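Local coordinates for putative ketosteroid isomerase (Parabacteroides distasonis ATCC 8503, PDB 3KE7), which is of unproven function but, as a putative ketosteroid isomerase with a SnoaL-like domain, probably binds a small ligand in the pocket of its NTF2-type fold, at residues B[80-85]-B[89-94]; B[52-55]-B[59-62]; B[33-38]-B[108-113]. One frame throughout, in Å; residues are numbered along the deposited sequence.

Contact 1 (B[80-85]-B[89-94])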
loop_
_atom_site.group_PDB
_atom_site.type_symbol
_atom_site.label_atom_id
_atom_site.label_comp_id
_atom_site.label_asym_id
_atom_site.label_seq_id
_atom_site.Cartn_x
_atom_site.Cartn_y
_atom_site.Cartn_z
ATOM N N PRO B 80 -2.617 -14.103 -2.679
ATOM C CA PRO B 80 -2.008 -12.962 -3.313
ATOM C C PRO B 80 -2.836 -12.451 -4.493
ATOM O O PRO B 80 -3.339 -13.278 -5.335
ATOM C CB PRO B 80 -0.670 -13.518 -3.814
ATOM C CG PRO B 80 -0.862 -15.011 -3.974
ATOM C CD PRO B 80 -1.840 -15.349 -2.829
ATOM N N VAL B 81 -2.973 -11.131 -4.580
ATOM C CA VAL B 81 -3.672 -10.466 -5.626
ATOM C C VAL B 81 -2.733 -9.446 -6.252
ATOM O O VAL B 81 -2.022 -8.712 -5.528
ATOM C CB VAL B 81 -4.906 -9.742 -5.067
ATOM C CG1 VAL B 81 -5.547 -8.813 -6.119
ATOM C CG2 VAL B 81 -5.954 -10.757 -4.503
ATOM N N VAL B 82 -2.732 -9.391 -7.587
ATOM C CA VAL B 82 -1.964 -8.394 -8.282
ATOM C C VAL B 82 -2.905 -7.585 -9.166
ATOM O O VAL B 82 -3.552 -8.129 -10.115
ATOM C CB VAL B 82 -0.868 -9.004 -9.122
ATOM C CG1 VAL B 82 -0.037 -7.867 -9.809
ATOM C CG2 VAL B 82 0.046 -9.910 -8.231
ATOM N N GLN B 83 -2.964 -6.297 -8.907
ATOM C CA GLN B 83 -3.703 -5.348 -9.708
ATOM C C GLN B 83 -2.721 -4.649 -10.655
ATOM O O GLN B 83 -1.736 -4.023 -10.193
ATOM C CB GLN B 83 -4.366 -4.319 -8.797
ATOM C CG GLN B 83 -5.385 -4.854 -7.841
ATOM C CD GLN B 83 -5.628 -3.885 -6.677
ATOM O OE1 GLN B 83 -4.742 -3.624 -5.873
ATOM N NE2 GLN B 83 -6.841 -3.364 -6.594
ATOM N N VAL B 84 -2.975 -4.752 -11.962
ATOM C CA VAL B 84 -2.060 -4.230 -12.946
ATOM C C VAL B 84 -2.653 -3.004 -13.616
ATOM O O VAL B 84 -3.846 -3.030 -14.069
ATOM C CB VAL B 84 -1.714 -5.309 -13.973
ATOM C CG1 VAL B 84 -0.671 -4.807 -15.006
ATOM C CG2 VAL B 84 -1.099 -6.561 -13.270
ATOM N N ALA B 85 -1.862 -1.943 -13.666
ATOM C CA ALA B 85 -2.258 -0.654 -14.270
ATOM C C ALA B 85 -1.083 -0.107 -14.993
ATOM O O ALA B 85 -0.198 0.544 -14.395
ATOM C CB ALA B 85 -2.695 0.329 -13.222
ATOM N N ALA B 89 2.211 -2.541 -10.815
ATOM C CA ALA B 89 1.551 -3.739 -10.312
ATOM C C ALA B 89 1.449 -3.590 -8.816
ATOM O O ALA B 89 2.467 -3.386 -8.141
ATOM C CB ALA B 89 2.372 -4.947 -10.609
ATOM N N VAL B 90 0.234 -3.681 -8.295
ATOM C CA VAL B 90 -0.005 -3.634 -6.843
ATOM C C VAL B 90 -0.205 -5.057 -6.363
ATOM O O VAL B 90 -1.174 -5.706 -6.776
ATOM C CB VAL B 90 -1.255 -2.790 -6.479
ATOM C CG1 VAL B 90 -1.417 -2.669 -4.929
ATOM C CG2 VAL B 90 -1.129 -1.386 -7.083
ATOM N N LEU B 91 0.725 -5.553 -5.547
ATOM C CA LEU B 91 0.653 -6.900 -4.961
ATOM C C LEU B 91 0.201 -6.806 -3.525
ATOM O O LEU B 91 0.814 -6.116 -2.702
ATOM C CB LEU B 91 2.015 -7.582 -5.050
ATOM C CG LEU B 91 2.160 -8.864 -4.240
ATOM C CD1 LEU B 91 1.215 -9.987 -4.749
ATOM C CD2 LEU B 91 3.637 -9.314 -4.237
ATOM N N THR B 92 -0.878 -7.473 -3.216
ATOM C CA THR B 92 -1.379 -7.525 -1.838
ATOM C C THR B 92 -1.494 -8.985 -1.414
ATOM O O THR B 92 -1.883 -9.868 -2.205
ATOM C CB THR B 92 -2.736 -6.814 -1.659
ATOM O OG1 THR B 92 -3.650 -7.316 -2.623
ATOM C CG2 THR B 92 -2.576 -5.294 -1.878
ATOM N N PHE B 93 -1.164 -9.271 -0.158
ATOM C CA PHE B 93 -1.246 -10.615 0.343
ATOM C C PHE B 93 -1.188 -10.607 1.875
ATOM O O PHE B 93 -0.815 -9.589 2.499
ATOM C CB PHE B 93 -0.119 -11.504 -0.236
ATOM C CG PHE B 93 1.306 -11.034 0.048
ATOM C CD1 PHE B 93 1.913 -10.116 -0.786
ATOM C CD2 PHE B 93 2.052 -11.576 1.098
ATOM C CE1 PHE B 93 3.219 -9.685 -0.544
ATOM C CE2 PHE B 93 3.361 -11.175 1.333
ATOM C CZ PHE B 93 3.925 -10.195 0.504
ATOM N N ASN B 94 -1.510 -11.768 2.434
ATOM C CA ASN B 94 -1.229 -12.063 3.802
ATOM C C ASN B 94 -0.105 -13.085 3.818
ATOM O O ASN B 94 0.065 -13.831 2.829
ATOM C CB ASN B 94 -2.497 -12.541 4.519
ATOM C CG ASN B 94 -3.422 -11.398 4.804
ATOM O OD1 ASN B 94 -4.336 -11.112 4.035
ATOM N ND2 ASN B 94 -3.082 -10.631 5.845
HETATM O O HOH W 1 -3.427 -5.924 -5.025
#
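P80 rests its CB on L91 CD1 and on F93 CB, both 4.1 Å away, at the start of the pairing, and P80 CA makes a CA-H...O contact with T92 O. V81 then exchanges two backbone hydrogen bonds with T92, V81 N to T92 O and T92 N to V81 O, each 2.9 Å. At V82 the pair with L91 is non-hydrogen-bonded and the two side chains cross at a slant, V82 CG2 lying 3.7 Å from L91 CD1. V82 CG1, anti to the backbone N (chi1 -178°), reaches A89 CB instead. Q83 pairs with V90 through two more backbone bonds of 2.8 Å, Q83 N to V90 O and V90 N to Q83 O, their side chains on the face of V81 and T92. Q83 OE1 sits 3.6 Å from V90 CG1, and one water lies within hydrogen-bonding distance of Q83 OE1, V90 O and T92 OG1; Q83 NE2 is held by I123 O of the second subunit. V84 closes the run opposite A89, while helix 15-28 covers the face of P80, V84 and L91. Strands 74-85 and 88-99 form an antiparallel beta hairpin at one edge of the chain's curved sheet, as in the NTF2-like fold.

Contact 2 (B[52-55]-B[59-62])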
loop_
_atom_site.group_PDB
_atom_site.type_symbol
_atom_site.label_atom_id
_atom_site.label_comp_id
_atom_site.label_asym_id
_atom_site.label_seq_id
_atom_site.Cartn_x
_atom_site.Cartn_y
_atom_site.Cartn_z
ATOM N N THR B 52 8.054 6.504 11.928
ATOM C CA THR B 52 7.621 7.240 10.727
ATOM C C THR B 52 8.142 6.481 9.508
ATOM O O THR B 52 9.130 5.714 9.619
ATOM C CB THR B 52 8.147 8.704 10.794
ATOM O OG1 THR B 52 7.475 9.449 9.807
ATOM C CG2 THR B 52 9.678 8.771 10.583
ATOM N N LYS B 53 7.493 6.656 8.380
ATOM C CA LYS B 53 7.873 5.885 7.214
ATOM C C LYS B 53 9.301 6.198 6.718
ATOM O O LYS B 53 9.826 7.315 6.891
ATOM C CB LYS B 53 6.865 6.045 6.049
ATOM C CG LYS B 53 6.898 7.425 5.360
ATOM C CD LYS B 53 5.674 7.611 4.565
ATOM C CE LYS B 53 5.683 8.837 3.667
ATOM N NZ LYS B 53 6.053 10.074 4.420
ATOM N N ILE B 54 9.943 5.183 6.160
ATOM C CA ILE B 54 11.198 5.283 5.465
ATOM C C ILE B 54 10.961 5.835 4.093
ATOM O O ILE B 54 10.025 5.459 3.424
ATOM C CB ILE B 54 11.913 3.901 5.424
ATOM C CG1 ILE B 54 12.588 3.661 6.753
ATOM C CG2 ILE B 54 12.923 3.843 4.257
ATOM C CD1 ILE B 54 13.201 2.241 6.925
ATOM N N GLU B 55 11.832 6.756 3.702
ATOM C CA GLU B 55 11.767 7.412 2.373
ATOM C C GLU B 55 13.102 7.384 1.708
ATOM O O GLU B 55 14.097 8.016 2.173
ATOM C CB GLU B 55 11.325 8.837 2.505
ATOM C CG GLU B 55 9.989 8.937 3.111
ATOM C CD GLU B 55 9.528 10.339 3.345
ATOM O OE1 GLU B 55 9.854 11.253 2.513
ATOM O OE2 GLU B 55 8.782 10.508 4.364
ATOM N N GLN B 59 17.852 5.341 2.807
ATOM C CA GLN B 59 17.284 5.080 4.141
ATOM C C GLN B 59 16.898 3.623 4.278
ATOM O O GLN B 59 17.124 3.007 5.330
ATOM C CB GLN B 59 16.052 5.913 4.432
ATOM C CG GLN B 59 16.320 7.289 4.971
ATOM C CD GLN B 59 15.046 8.027 5.333
ATOM O OE1 GLN B 59 13.961 7.433 5.435
ATOM N NE2 GLN B 59 15.162 9.337 5.522
ATOM N N LEU B 60 16.285 3.076 3.232
ATOM C CA LEU B 60 15.896 1.667 3.238
ATOM C C LEU B 60 17.145 0.781 3.430
ATOM O O LEU B 60 17.137 -0.167 4.200
ATOM C CB LEU B 60 15.155 1.287 1.961
ATOM C CG LEU B 60 14.552 -0.121 2.025
ATOM C CD1 LEU B 60 13.360 -0.198 3.005
ATOM C CD2 LEU B 60 14.153 -0.568 0.618
ATOM N N ARG B 61 18.189 1.059 2.670
ATOM C CA ARG B 61 19.452 0.332 2.736
ATOM C C ARG B 61 20.025 0.371 4.139
ATOM O O ARG B 61 20.374 -0.668 4.683
ATOM C CB ARG B 61 20.438 0.880 1.711
ATOM C CG ARG B 61 21.730 0.112 1.728
ATOM C CD ARG B 61 22.821 0.809 0.903
ATOM N NE ARG B 61 22.281 1.359 -0.326
ATOM C CZ ARG B 61 22.003 0.663 -1.418
ATOM N NH1 ARG B 61 22.225 -0.655 -1.469
ATOM N NH2 ARG B 61 21.496 1.300 -2.482
ATOM N N THR B 62 20.105 1.537 4.737
ATOM C CA THR B 62 20.594 1.679 6.107
ATOM C C THR B 62 19.802 0.842 7.097
ATOM O O THR B 62 20.366 0.174 7.964
ATOM C CB THR B 62 20.566 3.171 6.503
ATOM O OG1 THR B 62 21.423 3.867 5.593
ATOM C CG2 THR B 62 21.052 3.374 7.963
HETATM O O HOH W 2 12.112 8.593 7.685
HETATM O O HOH W 3 16.874 7.790 1.555
#
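Q59 lays its CB 3.8 Å from I54 CG2, the two side chains sliding past each other in opposite directions. The glutamine, extended beyond CG, carries its amide to the backbone of E55: in the conformer described, Q59 OE1 accepts a hydrogen bond from E55 N at 2.8 Å. The N-H points almost straight at the oxygen (177°), yet the nitrogen stands above the amide plane, 44° out of it, rather than on a lone pair. A water gives a second hydrogen bond to Q59 OE1 and another to K53 O. A further water joins E55 O to Q59 N, both at 2.9 Å, so side chain, backbone and solvent all tie the two segments together. They are the short edge strand 54-55 and one turn near the start of helix 57-65, a tight strand-to-helix connection in this SnoaL-like domain, with I54 bonded through its backbone to Y45 of the neighbouring strand 43-46. I54 CG2, set anti to the backbone N, also meets the helix at L60, 3.6 Å from L60 N and 4.1 Å from L60 CB. L60 in turn packs on Y45. In the conformer given for E55, K53 NZ makes a salt bridge with E55 OE2 at 2.8 Å, from above the carboxylate plane. Both charges have further partners on R79 of the second subunit: NE for E55 OE2, backbone O for K53 NZ.

Contact 3 (B[33-38]-B[108-113])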
loop_
_atom_site.group_PDB
_atom_site.type_symbol
_atom_site.label_atom_id
_atom_site.label_comp_id
_atom_site.label_asym_id
_atom_site.label_seq_id
_atom_site.Cartn_x
_atom_site.Cartn_y
_atom_site.Cartn_z
HETATM N N MSE B 33 19.877 -8.437 1.751
HETATM C CA MSE B 33 19.603 -7.186 1.067
HETATM C C MSE B 33 18.741 -7.375 -0.170
HETATM O O MSE B 33 18.581 -6.417 -0.932
HETATM C CB MSE B 33 20.897 -6.484 0.639
HETATM C CG MSE B 33 21.890 -6.248 1.759
HETATM SE SE MSE B 33 21.179 -5.345 3.335
HETATM C CE MSE B 33 21.277 -3.534 2.590
ATOM N N ALA B 34 18.177 -8.566 -0.364
ATOM C CA ALA B 34 17.310 -8.853 -1.556
ATOM C C ALA B 34 16.262 -7.785 -1.824
ATOM O O ALA B 34 16.153 -7.308 -2.957
ATOM C CB ALA B 34 16.621 -10.219 -1.435
ATOM N N PHE B 35 15.503 -7.401 -0.798
ATOM C CA PHE B 35 14.483 -6.380 -1.006
ATOM C C PHE B 35 15.042 -5.013 -1.311
ATOM O O PHE B 35 14.373 -4.238 -2.015
ATOM C CB PHE B 35 13.501 -6.313 0.172
ATOM C CG PHE B 35 12.376 -7.307 0.089
ATOM C CD1 PHE B 35 11.425 -7.234 -0.926
ATOM C CD2 PHE B 35 12.262 -8.317 1.033
ATOM C CE1 PHE B 35 10.376 -8.151 -1.005
ATOM C CE2 PHE B 35 11.242 -9.237 0.969
ATOM C CZ PHE B 35 10.265 -9.141 -0.012
ATOM N N VAL B 36 16.252 -4.695 -0.861
ATOM C CA VAL B 36 16.862 -3.426 -1.191
ATOM C C VAL B 36 17.257 -3.423 -2.673
ATOM O O VAL B 36 16.994 -2.473 -3.401
ATOM C CB VAL B 36 18.080 -3.143 -0.306
ATOM C CG1 VAL B 36 18.770 -1.807 -0.711
ATOM C CG2 VAL B 36 17.663 -3.116 1.177
ATOM N N GLU B 37 17.811 -4.541 -3.119
ATOM C CA GLU B 37 18.150 -4.693 -4.534
ATOM C C GLU B 37 16.928 -4.624 -5.461
ATOM O O GLU B 37 17.025 -4.079 -6.584
ATOM C CB GLU B 37 18.888 -6.005 -4.732
ATOM C CG GLU B 37 20.196 -6.079 -3.909
ATOM N N LEU B 38 15.784 -5.080 -4.977
ATOM C CA LEU B 38 14.575 -5.108 -5.747
ATOM C C LEU B 38 13.828 -3.773 -5.699
ATOM O O LEU B 38 12.868 -3.566 -6.440
ATOM C CB LEU B 38 13.670 -6.204 -5.203
ATOM C CG LEU B 38 12.381 -6.594 -5.894
ATOM C CD1 LEU B 38 12.576 -6.808 -7.367
ATOM C CD2 LEU B 38 11.804 -7.834 -5.250
ATOM N N CYS B 108 0.536 -7.389 3.808
ATOM C CA CYS B 108 1.512 -6.735 2.959
ATOM C C CYS B 108 0.924 -6.118 1.699
ATOM O O CYS B 108 0.164 -6.787 0.969
ATOM C CB CYS B 108 2.617 -7.708 2.562
ATOM S SG CYS B 108 4.014 -6.918 1.674
ATOM N N THR B 109 1.325 -4.875 1.442
ATOM C CA THR B 109 1.116 -4.233 0.173
ATOM C C THR B 109 2.477 -3.880 -0.425
ATOM O O THR B 109 3.252 -3.126 0.199
ATOM C CB THR B 109 0.322 -2.958 0.302
ATOM O OG1 THR B 109 -0.908 -3.233 0.962
ATOM C CG2 THR B 109 0.063 -2.303 -1.089
ATOM N N GLU B 110 2.750 -4.341 -1.627
ATOM C CA GLU B 110 3.917 -3.953 -2.390
ATOM C C GLU B 110 3.417 -3.253 -3.651
ATOM O O GLU B 110 2.436 -3.726 -4.280
ATOM C CB GLU B 110 4.769 -5.165 -2.831
ATOM C CG GLU B 110 5.231 -6.067 -1.767
ATOM C CD GLU B 110 6.453 -5.558 -1.041
ATOM O OE1 GLU B 110 6.758 -4.364 -1.175
ATOM O OE2 GLU B 110 7.132 -6.374 -0.333
ATOM N N VAL B 111 4.030 -2.131 -4.019
ATOM C CA VAL B 111 3.762 -1.531 -5.315
ATOM C C VAL B 111 5.063 -1.642 -6.134
ATOM O O VAL B 111 6.088 -1.138 -5.726
ATOM C CB VAL B 111 3.341 -0.098 -5.231
ATOM C CG1 VAL B 111 3.049 0.415 -6.655
ATOM C CG2 VAL B 111 2.075 0.054 -4.345
ATOM N N TYR B 112 4.979 -2.323 -7.295
ATOM C CA TYR B 112 6.066 -2.482 -8.241
ATOM C C TYR B 112 5.816 -1.601 -9.458
ATOM O O TYR B 112 4.657 -1.426 -9.891
ATOM C CB TYR B 112 6.140 -3.936 -8.754
ATOM C CG TYR B 112 6.719 -4.981 -7.813
ATOM C CD1 TYR B 112 5.997 -5.468 -6.752
ATOM C CD2 TYR B 112 7.976 -5.517 -8.050
ATOM C CE1 TYR B 112 6.471 -6.485 -5.958
ATOM C CE2 TYR B 112 8.495 -6.503 -7.238
ATOM C CZ TYR B 112 7.735 -6.984 -6.187
ATOM O OH TYR B 112 8.239 -8.014 -5.390
ATOM N N ARG B 113 6.882 -1.017 -9.984
ATOM C CA ARG B 113 6.844 -0.177 -11.144
ATOM C C ARG B 113 7.797 -0.723 -12.170
ATOM O O ARG B 113 8.941 -1.039 -11.832
ATOM C CB ARG B 113 7.217 1.283 -10.797
ATOM C CG ARG B 113 7.222 2.259 -12.026
ATOM C CD ARG B 113 7.563 3.695 -11.653
ATOM N NE ARG B 113 8.880 3.732 -11.054
ATOM C CZ ARG B 113 9.265 4.529 -10.038
ATOM N NH1 ARG B 113 8.438 5.420 -9.479
ATOM N NH2 ARG B 113 10.499 4.413 -9.548
#
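E110 brings its OE2 to within 3.8 Å of F35 CE1, with F35 CZ a little farther off at 4.2 Å. Ring and carboxylate planes lie 25° apart, although the two side chains as wholes cross at about a right angle. The glutamate chain is bent at chi2 (-81°), yet the carboxylate still stands out from the sheet toward F35. E110 OE1 is hydrogen-bonded to T125 on the neighbouring strand 120-129, while E110 OE2 also lies close to the carboxylate of E23. This is the interior of the NTF2-like cone, where helices lie over the concave side of a bent sheet. Here the short helix 34-38 faces strand 102-114, and the side chain of F35 comes about 4 Å from the bound bicine. Two residues on, Y112 meets L38. L38 CD2 lies 3.6 Å from Y112 OH, and both L38 methyls approach Y112 CE2, at 4.1 Å each. L38 CG is anti to the backbone N (chi1 -173°), an orientation that sends the isobutyl group across the tyrosine. An alanine in place of L38 would remove both methyls and is likely to leave the CE2 side of Y112 without this apolar cover. Y112 OH is hydrogen-bonded to E23 OE1, and I122 and I19 pack against the tyrosine.

Overall arrangement
All three contacts have mostly buried residues, but contact 3 is the most central, about 4 Å between its centre and that of the chain, against 10 Å for contact 1 and 15 Å for contact 2. Contacts 1 and 3 join at neighbouring strands 88-99 and 102-114, where L91 N and A89 N probably bond E110 O and Y112 O. Contact 2 lies on the other side of the chain's centre from contact 1 and touches contact 3 where R61 meets M33 and V36. Chemistry follows place: paired backbones in the hairpin, a glutamine amide and waters at the edge strand, and side chains alone, without hydrogen bonds between the segments, beneath the helix.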